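Local coordinates for endoglucanase family 5 (Clostridium acetobutylicum ATCC 824, PDB 6PZ7), which probably hydrolyses internal beta-glucosidic bonds of cellulose and related plant polysaccharides, as a broad-specificity endoglucanase of glycoside hydrolase family 5, at residues M222-S227 and D248-A253; K257-K260 and P264-I267; G268-I273 and F287-A292. All blocks are in the same frame, centred on the assembly; numbering follows the deposited sequence.

Contact 1: M222-S227 and D248-A253; sequences MYAPYS and DGQLNA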
ATOM      1  N   MET A 222       3.232   8.364  -0.926  1.00  6.41           N
ATOM      2  CA  MET A 222       3.604   9.776  -0.982  1.00  6.64           C
ATOM      3  C   MET A 222       2.880  10.569   0.110  1.00  6.60           C
ATOM      4  O   MET A 222       1.744  11.047  -0.066  1.00  7.32           O
ATOM      5  CB  MET A 222       3.300  10.331  -2.369  1.00  7.26           C
ATOM      6  CG  MET A 222       3.878  11.735  -2.592  1.00  9.90           C
ATOM      7  SD  MET A 222       3.743  12.448  -4.224  1.00 11.71           S
ATOM      8  CE  MET A 222       2.077  13.051  -4.144  1.00 13.12           C
ATOM      9  N   TYR A 223       3.573  10.756   1.218  1.00  6.67           N
ATOM     10  CA  TYR A 223       3.059  11.493   2.361  1.00  7.40           C
ATOM     11  C   TYR A 223       3.470  12.953   2.210  1.00  8.52           C
ATOM     12  O   TYR A 223       4.315  13.479   2.934  1.00 10.87           O
ATOM     13  CB  TYR A 223       3.571  10.916   3.665  1.00  8.07           C
ATOM     14  CG  TYR A 223       3.103   9.529   4.028  1.00  7.47           C
ATOM     15  CD1 TYR A 223       2.173   9.338   5.028  1.00  7.60           C
ATOM     16  CD2 TYR A 223       3.637   8.382   3.411  1.00  8.41           C
ATOM     17  CE1 TYR A 223       1.794   8.073   5.426  1.00  8.42           C
ATOM     18  CE2 TYR A 223       3.249   7.105   3.802  1.00  8.06           C
ATOM     19  CZ  TYR A 223       2.334   6.960   4.814  1.00  7.11           C
ATOM     20  OH  TYR A 223       1.956   5.720   5.254  1.00  8.38           O
ATOM     21  N   ALA A 224       2.898  13.593   1.248  1.00  7.71           N
ATOM     22  CA  ALA A 224       3.285  14.957   0.867  1.00  9.01           C
ATOM     23  C   ALA A 224       2.333  16.002   1.448  1.00  7.95           C
ATOM     24  O   ALA A 224       1.133  15.742   1.598  1.00  8.50           O
ATOM     25  CB  ALA A 224       3.277  15.093  -0.659  1.00 10.44           C
ATOM     26  N   PRO A 225       2.831  17.213   1.716  1.00  7.85           N
ATOM     27  CA  PRO A 225       4.253  17.578   1.795  1.00  9.05           C
ATOM     28  C   PRO A 225       4.840  17.053   3.090  1.00  8.40           C
ATOM     29  O   PRO A 225       4.205  17.111   4.158  1.00  8.82           O
ATOM     30  CB  PRO A 225       4.227  19.107   1.776  1.00  8.90           C
ATOM     31  CG  PRO A 225       2.889  19.477   2.361  1.00  9.98           C
ATOM     32  CD  PRO A 225       1.947  18.330   2.081  1.00  8.86           C
ATOM     33  N   TYR A 226       6.065  16.540   3.007  1.00  9.44           N
ATOM     34  CA  TYR A 226       6.721  15.855   4.113  1.00  9.76           C
ATOM     35  C   TYR A 226       6.683  16.640   5.418  1.00  9.80           C
ATOM     36  O   TYR A 226       6.367  16.095   6.494  1.00 10.05           O
ATOM     37  CB  TYR A 226       8.174  15.560   3.718  1.00 12.03           C
ATOM     38  CG  TYR A 226       9.008  14.989   4.843  1.00 14.58           C
ATOM     39  CD1 TYR A 226       9.786  15.807   5.629  1.00 15.50           C
ATOM     40  CD2 TYR A 226       8.982  13.626   5.123  1.00 15.99           C
ATOM     41  CE1 TYR A 226      10.556  15.295   6.674  1.00 20.72           C
ATOM     42  CE2 TYR A 226       9.737  13.099   6.178  1.00 20.01           C
ATOM     43  CZ  TYR A 226      10.512  13.942   6.931  1.00 19.58           C
ATOM     44  OH  TYR A 226      11.276  13.416   7.965  1.00 25.15           O
ATOM     45  N   SER A 227       7.044  17.913   5.372  1.00 12.10           N
ATOM     46  CA  SER A 227       7.187  18.650   6.617  0.66 13.22           C
ATOM     47  C   SER A 227       5.866  18.757   7.369  1.00 12.29           C
ATOM     48  O   SER A 227       5.833  18.632   8.599  1.00 14.69           O
ATOM     49  CB  SER A 227       7.781  20.039   6.338  0.66 16.76           C
ATOM     50  OG  SER A 227       9.136  19.925   5.898  0.66 19.58           O
ATOM     51  N   ASP A 248       0.257  19.660  -6.547  1.00  9.35           N
ATOM     52  CA  ASP A 248      -0.129  19.432  -7.936  1.00 10.03           C
ATOM     53  C   ASP A 248       1.076  19.075  -8.793  1.00 11.93           C
ATOM     54  O   ASP A 248       0.986  18.203  -9.680  1.00 10.96           O
ATOM     55  CB  ASP A 248      -0.839  20.659  -8.518  1.00 12.00           C
ATOM     56  CG  ASP A 248      -1.320  20.413  -9.900  1.00 12.80           C
ATOM     57  OD1 ASP A 248      -2.216  19.569 -10.057  1.00 13.79           O
ATOM     58  OD2 ASP A 248      -0.804  21.092 -10.839  1.00 16.36           O
ATOM     59  N   GLY A 249       2.216  19.725  -8.561  1.00  9.83           N
ATOM     60  CA  GLY A 249       3.425  19.374  -9.296  1.00 11.30           C
ATOM     61  C   GLY A 249       3.832  17.923  -9.069  1.00 10.87           C
ATOM     62  O   GLY A 249       4.240  17.221 -10.008  1.00 10.98           O
ATOM     63  N   GLN A 250       3.744  17.443  -7.828  1.00 10.12           N
ATOM     64  CA  GLN A 250       4.117  16.064  -7.539  1.00  9.35           C
ATOM     65  C   GLN A 250       3.153  15.091  -8.203  1.00  9.75           C
ATOM     66  O   GLN A 250       3.577  14.090  -8.804  1.00 10.08           O
ATOM     67  CB  GLN A 250       4.147  15.863  -6.026  1.00  9.95           C
ATOM     68  CG  GLN A 250       5.282  16.585  -5.309  1.00 11.36           C
ATOM     69  CD  GLN A 250       5.071  16.632  -3.835  1.00 13.90           C
ATOM     70  OE1 GLN A 250       3.963  16.873  -3.353  1.00 14.14           O
ATOM     71  NE2 GLN A 250       6.127  16.400  -3.089  1.00 20.00           N
ATOM     72  N   LEU A 251       1.857  15.367  -8.137  1.00  8.89           N
ATOM     73  CA  LEU A 251       0.873  14.501  -8.775  1.00  9.79           C
ATOM     74  C   LEU A 251       1.001  14.545 -10.286  1.00 10.31           C
ATOM     75  O   LEU A 251       0.866  13.518 -10.955  1.00 10.77           O
ATOM     76  CB  LEU A 251      -0.538  14.848  -8.292  1.00  9.44           C
ATOM     77  CG  LEU A 251      -0.818  14.576  -6.817  1.00  9.34           C
ATOM     78  CD1 LEU A 251      -2.114  15.245  -6.411  1.00  9.51           C
ATOM     79  CD2 LEU A 251      -0.898  13.083  -6.566  1.00  9.90           C
ATOM     80  N   ASN A 252       1.317  15.718 -10.841  1.00 11.14           N
ATOM     81  CA  ASN A 252       1.485  15.820 -12.283  1.00 12.19           C
ATOM     82  C   ASN A 252       2.697  15.032 -12.765  1.00 12.00           C
ATOM     83  O   ASN A 252       2.674  14.488 -13.879  1.00 12.10           O
ATOM     84  CB  ASN A 252       1.569  17.292 -12.679  1.00 15.61           C
ATOM     85  CG  ASN A 252       1.134  17.513 -14.091  1.00 20.39           C
ATOM     86  OD1 ASN A 252       0.189  16.882 -14.564  1.00 21.70           O
ATOM     87  ND2 ASN A 252       1.836  18.401 -14.790  1.00 25.35           N
ATOM     88  N   ALA A 253       3.766  14.968 -11.974  1.00 11.36           N
ATOM     89  CA  ALA A 253       4.906  14.144 -12.360  1.00 12.76           C
ATOM     90  C   ALA A 253       4.508  12.677 -12.482  1.00 11.98           C
ATOM     91  O   ALA A 253       4.956  11.982 -13.407  1.00 11.80           O
ATOM     92  CB  ALA A 253       6.060  14.309 -11.390  1.00 13.48           C
TER
HETATM   93  O   HOH W   1       6.888  15.493   0.008  0.67  5.17           O

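Contact 2: K257-K260 and P264-I267; sequences KFVK and PVVI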
ATOM      1  N   LYS A 257       4.442  10.603 -16.045  1.00 12.01           N
ATOM      2  CA  LYS A 257       5.306   9.451 -16.226  1.00 11.36           C
ATOM      3  C   LYS A 257       4.532   8.186 -16.556  1.00 11.39           C
ATOM      4  O   LYS A 257       4.939   7.408 -17.436  1.00 12.88           O
ATOM      5  CB  LYS A 257       6.169   9.253 -14.985  1.00 12.37           C
ATOM      6  CG  LYS A 257       7.020   8.025 -15.047  1.00 13.95           C
ATOM      7  CD  LYS A 257       8.047   8.158 -16.152  1.00 16.64           C
ATOM      8  CE  LYS A 257       8.877   6.915 -16.285  1.00 17.56           C
ATOM      9  NZ  LYS A 257       9.902   7.104 -17.342  1.00 21.09           N
ATOM     10  N   PHE A 258       3.440   7.932 -15.837  1.00 10.58           N
ATOM     11  CA  PHE A 258       2.716   6.660 -15.899  1.00 11.08           C
ATOM     12  C   PHE A 258       1.325   6.808 -16.506  1.00 10.92           C
ATOM     13  O   PHE A 258       1.045   6.225 -17.572  1.00 12.19           O
ATOM     14  CB  PHE A 258       2.641   6.026 -14.494  1.00 10.60           C
ATOM     15  CG  PHE A 258       3.981   5.572 -13.957  1.00  8.74           C
ATOM     16  CD1 PHE A 258       4.726   4.604 -14.620  1.00 10.19           C
ATOM     17  CD2 PHE A 258       4.445   6.055 -12.760  1.00 10.37           C
ATOM     18  CE1 PHE A 258       5.950   4.188 -14.122  1.00 11.42           C
ATOM     19  CE2 PHE A 258       5.669   5.620 -12.254  1.00  9.93           C
ATOM     20  CZ  PHE A 258       6.400   4.685 -12.935  1.00 10.50           C
ATOM     21  N   VAL A 259       0.428   7.555 -15.859  1.00 10.57           N
ATOM     22  CA  VAL A 259      -0.994   7.438 -16.163  1.00 11.74           C
ATOM     23  C   VAL A 259      -1.268   7.852 -17.598  1.00 16.97           C
ATOM     24  O   VAL A 259      -2.021   7.180 -18.320  1.00 16.27           O
ATOM     25  CB  VAL A 259      -1.829   8.278 -15.184  1.00 12.44           C
ATOM     26  CG1 VAL A 259      -3.316   8.191 -15.558  1.00 14.17           C
ATOM     27  CG2 VAL A 259      -1.598   7.858 -13.720  1.00 12.80           C
ATOM     28  N   LYS A 260      -0.654   8.950 -18.039  1.00 14.39           N
ATOM     29  CA  LYS A 260      -0.872   9.479 -19.393  1.00 17.73           C
ATOM     30  C   LYS A 260      -0.380   8.512 -20.453  1.00 18.84           C
ATOM     31  O   LYS A 260      -0.850   8.559 -21.607  1.00 22.85           O
ATOM     32  CB  LYS A 260      -0.110  10.794 -19.495  1.00 18.08           C
ATOM     33  CG  LYS A 260      -0.119  11.454 -20.867  1.00 25.75           C
ATOM     34  CD  LYS A 260       0.837  12.630 -20.874  1.00 22.72           C
ATOM     35  CE  LYS A 260       2.274  12.172 -20.914  1.00 28.84           C
ATOM     36  NZ  LYS A 260       3.233  13.309 -20.803  1.00 34.16           N
ATOM     37  N   PRO A 264      -1.605   2.647 -15.176  1.00  9.30           N
ATOM     38  CA  PRO A 264      -2.289   3.141 -13.984  1.00  9.01           C
ATOM     39  C   PRO A 264      -1.438   3.082 -12.731  1.00  7.72           C
ATOM     40  O   PRO A 264      -0.486   2.283 -12.628  1.00  8.13           O
ATOM     41  CB  PRO A 264      -3.514   2.219 -13.876  1.00  9.93           C
ATOM     42  CG  PRO A 264      -3.777   1.757 -15.293  1.00 12.08           C
ATOM     43  CD  PRO A 264      -2.355   1.532 -15.799  1.00 10.31           C
ATOM     44  N   VAL A 265      -1.836   3.903 -11.763  1.00  7.50           N
ATOM     45  CA  VAL A 265      -1.137   4.110 -10.504  1.00  7.62           C
ATOM     46  C   VAL A 265      -2.139   4.161  -9.363  1.00  7.38           C
ATOM     47  O   VAL A 265      -3.167   4.847  -9.457  1.00  7.46           O
ATOM     48  CB  VAL A 265      -0.353   5.451 -10.524  1.00  8.25           C
ATOM     49  CG1 VAL A 265       0.289   5.740  -9.160  1.00  9.22           C
ATOM     50  CG2 VAL A 265       0.691   5.451 -11.621  1.00  9.64           C
ATOM     51  N   VAL A 266      -1.810   3.486  -8.264  1.00  6.63           N
ATOM     52  CA  VAL A 266      -2.460   3.669  -6.971  1.00  6.85           C
ATOM     53  C   VAL A 266      -1.422   4.210  -5.998  1.00  5.93           C
ATOM     54  O   VAL A 266      -0.346   3.616  -5.826  1.00  6.93           O
ATOM     55  CB  VAL A 266      -3.058   2.335  -6.458  1.00  6.73           C
ATOM     56  CG1 VAL A 266      -3.491   2.430  -5.009  1.00  7.79           C
ATOM     57  CG2 VAL A 266      -4.217   1.907  -7.360  1.00  7.95           C
ATOM     58  N   ILE A 267      -1.765   5.303  -5.327  1.00  6.41           N
ATOM     59  CA  ILE A 267      -0.987   5.808  -4.192  1.00  6.40           C
ATOM     60  C   ILE A 267      -1.499   5.036  -2.980  1.00  5.68           C
ATOM     61  O   ILE A 267      -2.522   5.378  -2.365  1.00  6.67           O
ATOM     62  CB  ILE A 267      -1.079   7.319  -4.058  1.00  6.27           C
ATOM     63  CG1 ILE A 267      -0.393   7.981  -5.265  1.00  6.83           C
ATOM     64  CG2 ILE A 267      -0.446   7.757  -2.745  1.00  7.06           C
ATOM     65  CD1 ILE A 267      -0.552   9.500  -5.337  1.00  8.23           C
TER

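Contact 3: G268-I273 and F287-A292; sequences GQFGSI and FYVSDA. Unlike the reference sequence in segment 268-273: Gln269 (reference Glu).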
ATOM      1  N   GLY A 268      -0.805   3.944  -2.635  1.00  5.84           N
ATOM      2  CA  GLY A 268      -1.289   3.020  -1.640  1.00  5.91           C
ATOM      3  C   GLY A 268      -1.087   3.442  -0.217  1.00  5.57           C
ATOM      4  O   GLY A 268      -1.650   2.800   0.688  1.00  5.55           O
ATOM      5  N   GLN A 269      -0.324   4.503   0.026  1.00  5.58           N
ATOM      6  CA  GLN A 269      -0.222   5.162   1.326  1.00  5.70           C
ATOM      7  C   GLN A 269      -0.072   6.657   1.098  1.00  5.25           C
ATOM      8  O   GLN A 269       0.834   7.106   0.384  1.00  6.20           O
ATOM      9  CB  GLN A 269       0.962   4.698   2.160  1.00  6.18           C
ATOM     10  CG  GLN A 269       0.944   3.191   2.483  1.00  6.24           C
ATOM     11  CD  GLN A 269       2.056   2.704   3.383  1.00  6.78           C
ATOM     12  OE1 GLN A 269       2.288   1.475   3.461  1.00  6.62           O
ATOM     13  NE2 GLN A 269       2.772   3.573   3.981  1.00  5.68           N
ATOM     14  N   PHE A 270      -0.901   7.427   1.807  1.00  5.95           N
ATOM     15  CA  PHE A 270      -0.704   8.865   2.033  1.00  5.98           C
ATOM     16  C   PHE A 270      -1.350   9.169   3.371  1.00  5.60           C
ATOM     17  O   PHE A 270      -2.058   8.344   3.933  1.00  6.45           O
ATOM     18  CB  PHE A 270      -1.246   9.731   0.908  1.00  6.48           C
ATOM     19  CG  PHE A 270      -2.747   9.996   0.942  1.00  6.98           C
ATOM     20  CD1 PHE A 270      -3.685   8.993   0.864  1.00  6.87           C
ATOM     21  CD2 PHE A 270      -3.212  11.312   1.021  1.00  7.34           C
ATOM     22  CE1 PHE A 270      -5.035   9.251   0.902  1.00  7.14           C
ATOM     23  CE2 PHE A 270      -4.569  11.577   1.039  1.00  8.00           C
ATOM     24  CZ  PHE A 270      -5.478  10.544   0.972  1.00  7.89           C
ATOM     25  N   GLY A 271      -1.160  10.373   3.875  1.00  6.51           N
ATOM     26  CA  GLY A 271      -1.781  10.768   5.128  1.00  6.96           C
ATOM     27  C   GLY A 271      -1.003  11.878   5.787  1.00  7.17           C
ATOM     28  O   GLY A 271       0.004  12.360   5.263  1.00  7.56           O
ATOM     29  N   SER A 272      -1.493  12.273   6.961  1.00  7.05           N
ATOM     30  CA  SER A 272      -0.826  13.271   7.804  1.00  7.89           C
ATOM     31  C   SER A 272      -1.006  12.891   9.254  1.00  7.56           C
ATOM     32  O   SER A 272      -2.001  12.249   9.619  1.00  8.22           O
ATOM     33  CB  SER A 272      -1.408  14.671   7.538  1.00  8.23           C
ATOM     34  OG  SER A 272      -2.812  14.707   7.862  1.00  8.87           O
ATOM     35  N   ILE A 273      -0.053  13.322  10.095  1.00  7.86           N
ATOM     36  CA  ILE A 273      -0.145  13.082  11.525  1.00  8.66           C
ATOM     37  C   ILE A 273      -0.985  14.164  12.204  1.00  8.58           C
ATOM     38  O   ILE A 273      -1.170  15.282  11.706  1.00  9.30           O
ATOM     39  CB  ILE A 273       1.255  12.956  12.172  1.00  8.21           C
ATOM     40  CG1 ILE A 273       2.070  14.249  12.053  1.00  9.39           C
ATOM     41  CG2 ILE A 273       1.967  11.753  11.545  1.00  9.16           C
ATOM     42  CD1 ILE A 273       3.375  14.242  12.861  1.00 11.00           C
ATOM     43  N   PHE A 287      -7.732  18.463  -1.352  1.00  9.00           N
ATOM     44  CA  PHE A 287      -7.015  18.792  -2.579  1.00  9.50           C
ATOM     45  C   PHE A 287      -6.284  17.575  -3.115  1.00  8.48           C
ATOM     46  O   PHE A 287      -6.320  17.315  -4.325  1.00  9.14           O
ATOM     47  CB  PHE A 287      -6.041  19.941  -2.345  1.00 10.57           C
ATOM     48  CG  PHE A 287      -5.373  20.407  -3.596  1.00  9.76           C
ATOM     49  CD1 PHE A 287      -6.015  21.279  -4.460  1.00 12.51           C
ATOM     50  CD2 PHE A 287      -4.125  19.939  -3.950  1.00 11.02           C
ATOM     51  CE1 PHE A 287      -5.406  21.678  -5.633  1.00 13.88           C
ATOM     52  CE2 PHE A 287      -3.521  20.355  -5.135  1.00 12.92           C
ATOM     53  CZ  PHE A 287      -4.162  21.204  -5.967  1.00 12.76           C
ATOM     54  N   TYR A 288      -5.647  16.795  -2.243  1.00  7.67           N
ATOM     55  CA  TYR A 288      -4.882  15.633  -2.678  1.00  7.87           C
ATOM     56  C   TYR A 288      -5.787  14.649  -3.393  1.00  8.30           C
ATOM     57  O   TYR A 288      -5.497  14.229  -4.516  1.00  7.97           O
ATOM     58  CB  TYR A 288      -4.207  15.024  -1.443  1.00  8.23           C
ATOM     59  CG  TYR A 288      -3.091  14.031  -1.645  1.00  6.86           C
ATOM     60  CD1 TYR A 288      -1.932  14.140  -0.898  1.00  7.52           C
ATOM     61  CD2 TYR A 288      -3.200  12.967  -2.523  1.00  9.17           C
ATOM     62  CE1 TYR A 288      -0.879  13.195  -1.014  1.00  7.56           C
ATOM     63  CE2 TYR A 288      -2.156  12.024  -2.670  1.00  8.87           C
ATOM     64  CZ  TYR A 288      -1.015  12.156  -1.925  1.00  7.69           C
ATOM     65  OH  TYR A 288      -0.034  11.186  -2.098  1.00  7.98           O
ATOM     66  N   VAL A 289      -6.890  14.252  -2.760  1.00  8.42           N
ATOM     67  CA  VAL A 289      -7.762  13.249  -3.352  1.00  8.17           C
ATOM     68  C   VAL A 289      -8.394  13.776  -4.636  1.00 10.14           C
ATOM     69  O   VAL A 289      -8.473  13.048  -5.637  1.00  9.63           O
ATOM     70  CB  VAL A 289      -8.803  12.748  -2.329  1.00  9.35           C
ATOM     71  CG1 VAL A 289      -9.823  11.848  -2.994  1.00 12.90           C
ATOM     72  CG2 VAL A 289      -8.135  12.087  -1.155  1.00  9.42           C
ATOM     73  N   SER A 290      -8.859  15.037  -4.647  1.00  9.38           N
ATOM     74  CA  SER A 290      -9.542  15.537  -5.838  0.53  9.65           C
ATOM     75  C   SER A 290      -8.567  15.730  -6.993  1.00 10.04           C
ATOM     76  O   SER A 290      -8.885  15.379  -8.137  1.00 10.68           O
ATOM     77  CB  SER A 290     -10.293  16.822  -5.520  0.53 13.25           C
ATOM     78  OG  SER A 290      -9.418  17.854  -5.131  0.53 12.30           O
ATOM     79  N   ASP A 291      -7.387  16.257  -6.729  1.00 10.07           N
ATOM     80  CA  ASP A 291      -6.411  16.437  -7.810  1.00 11.27           C
ATOM     81  C   ASP A 291      -5.897  15.090  -8.310  1.00 11.49           C
ATOM     82  O   ASP A 291      -5.743  14.876  -9.524  1.00 11.07           O
ATOM     83  CB  ASP A 291      -5.260  17.315  -7.321  1.00 11.09           C
ATOM     84  CG  ASP A 291      -4.450  17.911  -8.441  1.00 12.59           C
ATOM     85  OD1 ASP A 291      -4.946  17.988  -9.586  1.00 18.39           O
ATOM     86  OD2 ASP A 291      -3.310  18.313  -8.181  1.00 12.99           O
ATOM     87  N   ALA A 292      -5.645  14.151  -7.400  1.00  9.02           N
ATOM     88  CA  ALA A 292      -5.252  12.813  -7.829  1.00  9.19           C
ATOM     89  C   ALA A 292      -6.307  12.190  -8.733  1.00  9.64           C
ATOM     90  O   ALA A 292      -5.977  11.638  -9.789  1.00 10.59           O
ATOM     91  CB  ALA A 292      -4.962  11.938  -6.602  1.00  9.51           C
TER

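Contact 1: M222-S227 and D248-A253
The apolar part of the contact is Met222 laid against Leu251 and the stem of Gln250. Met222 runs straight out from the backbone, with CG anti to its N (chi1 -170°) and chi2 extended as well, and then bends at chi3 (82°). The bend sets SD 3.9 Å from Gln250 CB and brings CE to 3.8 Å from Leu251 CD2. A flexible, unbranched thioether suits this place, because it can turn its methyl between a helix residue and the next one along. The small Ala224 lets the end of Gln250 come close, with Ala224 CB 3.3 Å from Gln250 OE1; this is a close approach, not a hydrogen bond.

Polar links are few and indirect. No hydrogen bond runs directly between the segments; instead one water accepts from Tyr226 N at 3.3 Å and, weakly, from Gln250 NE2. Tyr226 N belongs to the first turn of helix 226-229, where a backbone N-H has no carbonyl of its own helix to bind, and the long side chain of Gln250 carries its amide far enough to share this water. The backbone is bent twice on the way: Tyr223 centres an inverse gamma turn, and a cis peptide precedes Pro225, the N-cap residue of the helix.

The 222-227 segment leaves the end of strand 216-221 and lies against the side of helix 241-259, whose Leu247 and Ile254 also touch Met222. Pro225 reaches Leu284 of helix 278-294, so the segment sits between two neighbouring outer helices of the barrel.

Contact 2: K257-K260 and P264-I267
The chain passes from helix 241-259 into strand 265-270 through a short connection that brings Val259 CA to 5.0 Å from Pro264 CA. The backbone widens to a pi-type turn at 257-259. Across the bend the side chains meet almost entirely at one methyl group, Val265 CG2. It lies 3.5 Å from Phe258 CB and approaches the neighbouring ring obliquely, and it is 3.9 Å from Val259 CG2. Both side chains cross Val265 at about a right angle, and its CG2 is within reach of both Phe258 and Val259. Val265 CG2 stands anti to its own carbonyl carbon while CG1 is anti to the backbone N (chi1 175°), which turns one branch toward the helix. A beta-branched valine suits a strand and offers a compact apolar surface there. The larger Phe258 suits its buried position, with Lys257 CG centred 3.8 Å above one face of its ring, and the side chain also touches Val218 of the adjacent strand 216-221. With no hydrogen bond between the segments, the join is purely apolar: the helix-to-strand return of a TIM barrel, at the end of the barrel where strands begin.

Contact 3: G268-I273 and F287-A292
One face of the Tyr288 ring is taken by Phe270, whose CD2 sits 3.5 Å above the plane, over the ring centre. The two rings are neither parallel nor perpendicular: their planes meet at 41° with centroids 4.4 Å apart, and the side chains run alongside one another, pointing opposite ways. Phe270 therefore offers its CD2 and CE2 side to the tyrosine. Its far atom, CZ, meets Val289 CG2 at 3.7 Å, the valine crossing at about a right angle and also approaching the ring obliquely. Trp301, from the next strand, makes an edge-to-face pair with Phe270, so aromatic groups reach it from strand and helix alike.

The first torsion of Phe270 holds CG between the backbone N and the carbonyl carbon (chi1 81°), swinging the ring toward the helix while its CB stays beside the tyrosine hydroxyl, 3.6 Å from Tyr288 OH. Directly after it, at Gly271, the backbone angles alone call for glycine, since a CB would press on the carbonyl oxygen of Phe270.

Tyrosine suits its place because it is apolar along the ring and polar at the tip, where OH makes a hydrogen bond. Between the segments themselves there are no hydrogen bonds, so close ring and methyl contact binds strand to helix, while the buried Tyr288 hydroxyl finds its partner in Met222 O, just past strand 216-221.

In the fold
Following the chain, strand 216-221 gives way to the 222-227 segment, and contact 1 closes the excursion that leads into helix 241-259. Contact 2 then closes the short turn from that helix into strand 265-270, and contact 3 the longer loop from this strand to helix 278-294. The three follow in series, neither nested nor crossed. They meet in space nonetheless: Leu251 of contact 1 packs on Ile267 of contact 2, and Lys295 bridges to both Asp248 and Asp291. Together they tie the sixth and seventh strands to two outer helices. Gln269, glutamate in the reference sequence, lies near the C-terminal end of the seventh strand, where family 5 enzymes carry their catalytic nucleophile, as the natural protein probably does.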